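Local coordinates for protein glycosyl hydrolase, family 38 (Enterococcus faecalis, PDB 5KBP) that probably hydrolyses alpha-linked mannose from carbohydrates, as an alpha-mannosidase of glycoside hydrolase family 38, at residues Gln57-Asp62 with Phe89-Asp94; Asp18-Leu23 with His353-Gly358. One frame throughout, in Å; residues are numbered along the deposited sequence.

How the contacts relate
After strand 7-13 the chain passes through 18-23, the first half of contact 2, and then helix 25-45 before reaching 57-62. Contact 1 joins that segment to 89-94, closing a short loop that holds helix 72-80. Far later, 353-358 returns to 18-23, so contact 2 closes a loop of more than 300 residues with contact 1 nested inside it. Contact 1 stays within the N-terminal family 38 region, whereas contact 2 ties that region to the middle one. Their centres lie about 13 Å apart and they touch: the backbones of L92 and H353 probably share a hydrogen bond, and I59 packs on R19.

Contact 1: Gln57-Asp62 with Phe89-Asp94; sequences QTIILD and FYILQD
Y90, Q57 and I59 bury more surface here than any other residues of the two segments. The tyrosine ring carries I59 on one face: I59 CB stands 4.2 Å from the ring centroid and 18° off the normal, a CH-pi contact. I59 swings CG1 opposite its backbone N (chi1 -159°) and continues extended, which carries the CD1 methyl on toward the phenol end to meet Y90 CZ at 3.6 Å. The other branch, I59 CG2, lies beside I91 CG2 at 3.7 Å, the two isoleucines pointing the same way. Q57 turns its aliphatic part to the loop backbone, its CB 3.4 Å from Y90 O. The Q57 side chain crosses that of L92 at about a right angle, with NE2 4.0 Å from L92 CG. That nitrogen is hydrogen-bonded to D55 and to the W17 carbonyl, which fixes the amide against the leucine. The backbones are joined as well: T58 N gives a hydrogen bond of 2.9 Å to F89 O, and I59 N one of 3.1 Å to Y90 O. At the ring edge a water donates to D62 OD2 at 2.9 Å. Helix 100-117 and helix 337-348 also pack on the contact. A single beta bridge, Q57 with F89, thus joins the approach to helix 59-65 to the loop after strand 84-85 within the alpha/beta N-terminal domain of a family 38 enzyme.

Contact 2: Asp18-Leu23 with His353-Gly358; sequences DREWYL and HDSICG
D354 lays its carboxylate over one face of the W21 indole, the two planes only 24° apart and D354 OD2 3.3 Å above the ring. Y22 CD1 presses on the opposite face, so the indole is held between its own neighbour and the acid. The same D354 OD2 comes within 2.8 Å of D18 OD1, the two side chains crossing obliquely. This pair is of two acceptors and is not a hydrogen bond. The H353 side chain meets that of D18 at about a right angle, ring and carboxylate planes 71° apart, with H353 NE2 2.9 Å from D18 OD1. At the other end, E20 has CG between its backbone N and carbonyl carbon (chi1 41°) and then extends, which brings OE1 to S355. S355 OG donates to the anti lone pair of E20 OE1 at 2.8 Å, while R371 forms a salt bridge with that oxygen. A water donates to E20 O and to S355 OG, at 2.8 and 3.0 Å, bridging the two segments next to this bond. In family 38 relatives the counterparts of D18 and H353 bind a catalytic zinc, and their meeting here is consistent with such a metal site, while the counterpart of D354 probably contacts the sugar.

Contact 1: Gln57-Asp62 with Phe89-Asp94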
loop_
_atom_site.group_PDB
_atom_site.type_symbol
_atom_site.label_atom_id
_atom_site.label_comp_id
_atom_site.label_asym_id
_atom_site.label_seq_id
_atom_site.Cartn_x
_atom_site.Cartn_y
_atom_site.Cartn_z
ATOM N N GLN A 57 17.410 -9.792 12.566
ATOM C CA GLN A 57 16.885 -9.410 11.261
ATOM C C GLN A 57 17.641 -8.199 10.737
ATOM O O GLN A 57 17.826 -7.216 11.462
ATOM C CB GLN A 57 15.385 -9.108 11.347
ATOM C CG GLN A 57 14.993 -8.306 12.576
ATOM C CD GLN A 57 13.529 -7.926 12.583
ATOM O OE1 GLN A 57 12.923 -7.722 11.532
ATOM N NE2 GLN A 57 12.947 -7.835 13.772
ATOM N N THR A 58 18.068 -8.269 9.475
ATOM C CA THR A 58 18.827 -7.189 8.855
ATOM C C THR A 58 17.946 -6.069 8.316
ATOM O O THR A 58 18.466 -4.988 8.017
ATOM C CB THR A 58 19.690 -7.738 7.715
ATOM O OG1 THR A 58 18.844 -8.305 6.708
ATOM C CG2 THR A 58 20.643 -8.809 8.226
ATOM N N ILE A 59 16.634 -6.294 8.179
ATOM C CA ILE A 59 15.758 -5.265 7.628
ATOM C C ILE A 59 15.659 -4.055 8.549
ATOM O O ILE A 59 15.247 -2.977 8.106
ATOM C CB ILE A 59 14.360 -5.845 7.339
ATOM C CG1 ILE A 59 13.619 -4.977 6.318
ATOM C CG2 ILE A 59 13.549 -5.962 8.621
ATOM C CD1 ILE A 59 12.217 -5.459 6.011
ATOM N N ILE A 60 16.032 -4.203 9.823
ATOM C CA ILE A 60 16.035 -3.065 10.739
ATOM C C ILE A 60 17.019 -2.005 10.262
ATOM O O ILE A 60 16.750 -0.800 10.347
ATOM C CB ILE A 60 16.352 -3.537 12.171
ATOM C CG1 ILE A 60 15.232 -4.439 12.696
ATOM C CG2 ILE A 60 16.575 -2.351 13.102
ATOM C CD1 ILE A 60 15.469 -4.955 14.098
ATOM N N LEU A 61 18.170 -2.437 9.739
ATOM C CA LEU A 61 19.130 -1.490 9.181
ATOM C C LEU A 61 18.538 -0.749 7.988
ATOM O O LEU A 61 18.711 0.469 7.854
ATOM C CB LEU A 61 20.409 -2.224 8.772
ATOM C CG LEU A 61 21.120 -3.055 9.841
ATOM C CD1 LEU A 61 22.179 -3.939 9.209
ATOM C CD2 LEU A 61 21.744 -2.147 10.887
ATOM N N ASP A 62 17.834 -1.469 7.111
ATOM C CA ASP A 62 17.230 -0.835 5.943
ATOM C C ASP A 62 16.123 0.131 6.345
ATOM O O ASP A 62 16.041 1.244 5.812
ATOM C CB ASP A 62 16.689 -1.902 4.990
ATOM C CG ASP A 62 17.778 -2.800 4.441
ATOM O OD1 ASP A 62 18.941 -2.349 4.375
ATOM O OD2 ASP A 62 17.472 -3.953 4.073
ATOM N N PHE A 89 19.136 -13.396 9.583
ATOM C CA PHE A 89 17.945 -13.401 8.747
ATOM C C PHE A 89 17.658 -12.003 8.211
ATOM O O PHE A 89 18.215 -11.001 8.666
ATOM C CB PHE A 89 16.732 -13.922 9.528
ATOM C CG PHE A 89 16.855 -15.353 9.971
ATOM C CD1 PHE A 89 17.762 -16.211 9.373
ATOM C CD2 PHE A 89 16.050 -15.841 10.988
ATOM C CE1 PHE A 89 17.869 -17.528 9.786
ATOM C CE2 PHE A 89 16.151 -17.155 11.404
ATOM C CZ PHE A 89 17.062 -17.999 10.803
ATOM N N TYR A 90 16.768 -11.948 7.218
ATOM C CA TYR A 90 16.274 -10.666 6.729
ATOM C C TYR A 90 15.106 -10.177 7.576
ATOM O O TYR A 90 15.061 -9.009 7.973
ATOM C CB TYR A 90 15.872 -10.795 5.258
ATOM C CG TYR A 90 15.268 -9.548 4.652
ATOM C CD1 TYR A 90 16.051 -8.432 4.380
ATOM C CD2 TYR A 90 13.917 -9.491 4.337
ATOM C CE1 TYR A 90 15.501 -7.291 3.820
ATOM C CE2 TYR A 90 13.359 -8.357 3.778
ATOM C CZ TYR A 90 14.155 -7.260 3.522
ATOM O OH TYR A 90 13.601 -6.130 2.965
ATOM N N ILE A 91 14.156 -11.066 7.868
ATOM C CA ILE A 91 13.045 -10.785 8.767
ATOM C C ILE A 91 12.850 -11.992 9.675
ATOM O O ILE A 91 13.375 -13.079 9.425
ATOM C CB ILE A 91 11.741 -10.457 8.006
ATOM C CG1 ILE A 91 11.508 -11.459 6.869
ATOM C CG2 ILE A 91 11.778 -9.039 7.463
ATOM C CD1 ILE A 91 10.654 -12.651 7.249
ATOM N N LEU A 92 12.086 -11.786 10.744
ATOM C CA LEU A 92 11.693 -12.864 11.645
ATOM C C LEU A 92 10.324 -13.366 11.205
ATOM O O LEU A 92 9.311 -12.694 11.421
ATOM C CB LEU A 92 11.666 -12.384 13.093
ATOM C CG LEU A 92 12.973 -11.837 13.668
ATOM C CD1 LEU A 92 12.839 -11.633 15.171
ATOM C CD2 LEU A 92 14.142 -12.754 13.336
ATOM N N GLN A 93 10.292 -14.543 10.594
ATOM C CA GLN A 93 9.105 -15.036 9.913
ATOM C C GLN A 93 8.307 -15.988 10.795
ATOM O O GLN A 93 8.740 -16.403 11.871
ATOM C CB GLN A 93 9.491 -15.748 8.612
ATOM C CG GLN A 93 9.980 -17.181 8.808
ATOM C CD GLN A 93 11.414 -17.267 9.299
ATOM O OE1 GLN A 93 11.989 -16.279 9.756
ATOM N NE2 GLN A 93 12.001 -18.454 9.199
ATOM N N ASP A 94 7.115 -16.329 10.312
ATOM C CA ASP A 94 6.387 -17.491 10.793
ATOM C C ASP A 94 6.831 -18.698 9.977
ATOM O O ASP A 94 6.843 -18.647 8.743
ATOM C CB ASP A 94 4.877 -17.292 10.675
ATOM C CG ASP A 94 4.093 -18.484 11.191
ATOM O OD1 ASP A 94 3.905 -19.452 10.424
ATOM O OD2 ASP A 94 3.671 -18.458 12.366
HETATM O O HOH W 1 14.854 -4.080 2.865
#

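Contact 2: Asp18-Leu23 with His353-Gly358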
loop_
_atom_site.group_PDB
_atom_site.type_symbol
_atom_site.label_atom_id
_atom_site.label_comp_id
_atom_site.label_asym_id
_atom_site.label_seq_id
_atom_site.Cartn_x
_atom_site.Cartn_y
_atom_site.Cartn_z
ATOM N N ASP A 18 8.708 -6.376 16.562
ATOM C CA ASP A 18 7.668 -6.688 15.592
ATOM C C ASP A 18 7.487 -5.500 14.658
ATOM O O ASP A 18 7.135 -4.401 15.099
ATOM C CB ASP A 18 6.360 -7.025 16.308
ATOM C CG ASP A 18 6.513 -8.173 17.286
ATOM O OD1 ASP A 18 6.520 -9.337 16.836
ATOM O OD2 ASP A 18 6.620 -7.915 18.502
ATOM N N ARG A 19 7.741 -5.723 13.366
ATOM C CA ARG A 19 7.775 -4.621 12.408
ATOM C C ARG A 19 6.429 -3.911 12.325
ATOM O O ARG A 19 6.371 -2.684 12.173
ATOM C CB ARG A 19 8.200 -5.146 11.037
ATOM C CG ARG A 19 8.633 -4.075 10.054
ATOM C CD ARG A 19 9.407 -4.695 8.901
ATOM N NE ARG A 19 9.822 -3.702 7.915
ATOM C CZ ARG A 19 9.113 -3.375 6.841
ATOM N NH1 ARG A 19 7.946 -3.963 6.609
ATOM N NH2 ARG A 19 9.570 -2.462 5.996
ATOM N N GLU A 20 5.337 -4.664 12.428
ATOM C CA GLU A 20 3.997 -4.091 12.436
ATOM C C GLU A 20 3.084 -5.027 13.210
ATOM O O GLU A 20 3.111 -6.242 12.992
ATOM C CB GLU A 20 3.478 -3.876 11.010
ATOM C CG GLU A 20 3.811 -5.007 10.052
ATOM C CD GLU A 20 3.519 -4.652 8.608
ATOM O OE1 GLU A 20 3.539 -5.563 7.753
ATOM O OE2 GLU A 20 3.269 -3.462 8.326
ATOM N N TRP A 21 2.284 -4.461 14.115
ATOM C CA TRP A 21 1.425 -5.270 14.971
ATOM C C TRP A 21 0.165 -4.512 15.376
ATOM O O TRP A 21 -0.752 -4.349 14.565
ATOM C CB TRP A 21 2.196 -5.725 16.214
ATOM C CG TRP A 21 1.500 -6.796 17.000
ATOM C CD1 TRP A 21 0.419 -7.531 16.609
ATOM C CD2 TRP A 21 1.837 -7.249 18.317
ATOM N NE1 TRP A 21 0.063 -8.415 17.600
ATOM C CE2 TRP A 21 0.919 -8.262 18.658
ATOM C CE3 TRP A 21 2.827 -6.898 19.239
ATOM C CZ2 TRP A 21 0.962 -8.924 19.884
ATOM C CZ3 TRP A 21 2.867 -7.557 20.453
ATOM C CH2 TRP A 21 1.940 -8.558 20.765
ATOM N N TYR A 22 0.106 -4.052 16.628
ATOM C CA TYR A 22 -1.091 -3.398 17.144
ATOM C C TYR A 22 -1.193 -1.933 16.743
ATOM O O TYR A 22 -2.249 -1.324 16.947
ATOM C CB TYR A 22 -1.151 -3.521 18.671
ATOM C CG TYR A 22 0.092 -3.053 19.396
ATOM C CD1 TYR A 22 1.152 -3.919 19.629
ATOM C CD2 TYR A 22 0.198 -1.749 19.866
ATOM C CE1 TYR A 22 2.287 -3.500 20.297
ATOM C CE2 TYR A 22 1.334 -1.320 20.536
ATOM C CZ TYR A 22 2.373 -2.201 20.748
ATOM O OH TYR A 22 3.503 -1.787 21.413
ATOM N N LEU A 23 -0.136 -1.358 16.190
ATOM C CA LEU A 23 -0.153 -0.016 15.639
ATOM C C LEU A 23 -0.005 -0.071 14.125
ATOM O O LEU A 23 0.459 -1.076 13.574
ATOM C CB LEU A 23 0.981 0.830 16.234
ATOM C CG LEU A 23 0.856 1.269 17.693
ATOM C CD1 LEU A 23 2.122 1.985 18.141
ATOM C CD2 LEU A 23 -0.360 2.164 17.862
ATOM N N HIS A 353 6.029 -12.585 11.461
ATOM C CA HIS A 353 4.990 -13.477 11.972
ATOM C C HIS A 353 3.693 -12.730 12.259
ATOM O O HIS A 353 2.608 -13.220 11.933
ATOM C CB HIS A 353 5.484 -14.221 13.216
ATOM C CG HIS A 353 5.907 -13.326 14.339
ATOM N ND1 HIS A 353 7.125 -12.681 14.358
ATOM C CD2 HIS A 353 5.285 -12.986 15.492
ATOM C CE1 HIS A 353 7.230 -11.973 15.468
ATOM N NE2 HIS A 353 6.126 -12.142 16.174
ATOM N N ASP A 354 3.778 -11.530 12.834
ATOM C CA ASP A 354 2.563 -10.758 13.078
ATOM C C ASP A 354 1.883 -10.319 11.786
ATOM O O ASP A 354 0.673 -10.066 11.793
ATOM C CB ASP A 354 2.873 -9.543 13.948
ATOM C CG ASP A 354 3.186 -9.924 15.380
ATOM O OD1 ASP A 354 2.821 -11.046 15.790
ATOM O OD2 ASP A 354 3.787 -9.099 16.100
ATOM N N SER A 355 2.624 -10.235 10.681
ATOM C CA SER A 355 2.023 -9.860 9.405
ATOM C C SER A 355 1.274 -11.031 8.777
ATOM O O SER A 355 0.057 -10.966 8.570
ATOM C CB SER A 355 3.102 -9.340 8.450
ATOM O OG SER A 355 3.683 -8.142 8.934
ATOM N N ILE A 356 1.990 -12.119 8.483
ATOM C CA ILE A 356 1.404 -13.211 7.712
ATOM C C ILE A 356 0.392 -13.998 8.538
ATOM O O ILE A 356 -0.549 -14.578 7.983
ATOM C CB ILE A 356 2.517 -14.118 7.151
ATOM C CG1 ILE A 356 1.938 -15.156 6.187
ATOM C CG2 ILE A 356 3.292 -14.784 8.281
ATOM C CD1 ILE A 356 1.248 -14.550 4.980
ATOM N N CYS A 357 0.545 -14.026 9.865
ATOM C CA CYS A 357 -0.437 -14.717 10.694
ATOM C C CYS A 357 -1.785 -14.010 10.705
ATOM O O CYS A 357 -2.779 -14.606 11.134
ATOM C CB CYS A 357 0.072 -14.863 12.128
ATOM S SG CYS A 357 1.422 -16.049 12.336
ATOM N N GLY A 358 -1.842 -12.763 10.246
ATOM C CA GLY A 358 -3.084 -12.018 10.261
ATOM C C GLY A 358 -3.522 -11.574 11.637
ATOM O O GLY A 358 -4.722 -11.414 11.875
HETATM O O HOH W 2 4.891 -7.950 11.627
#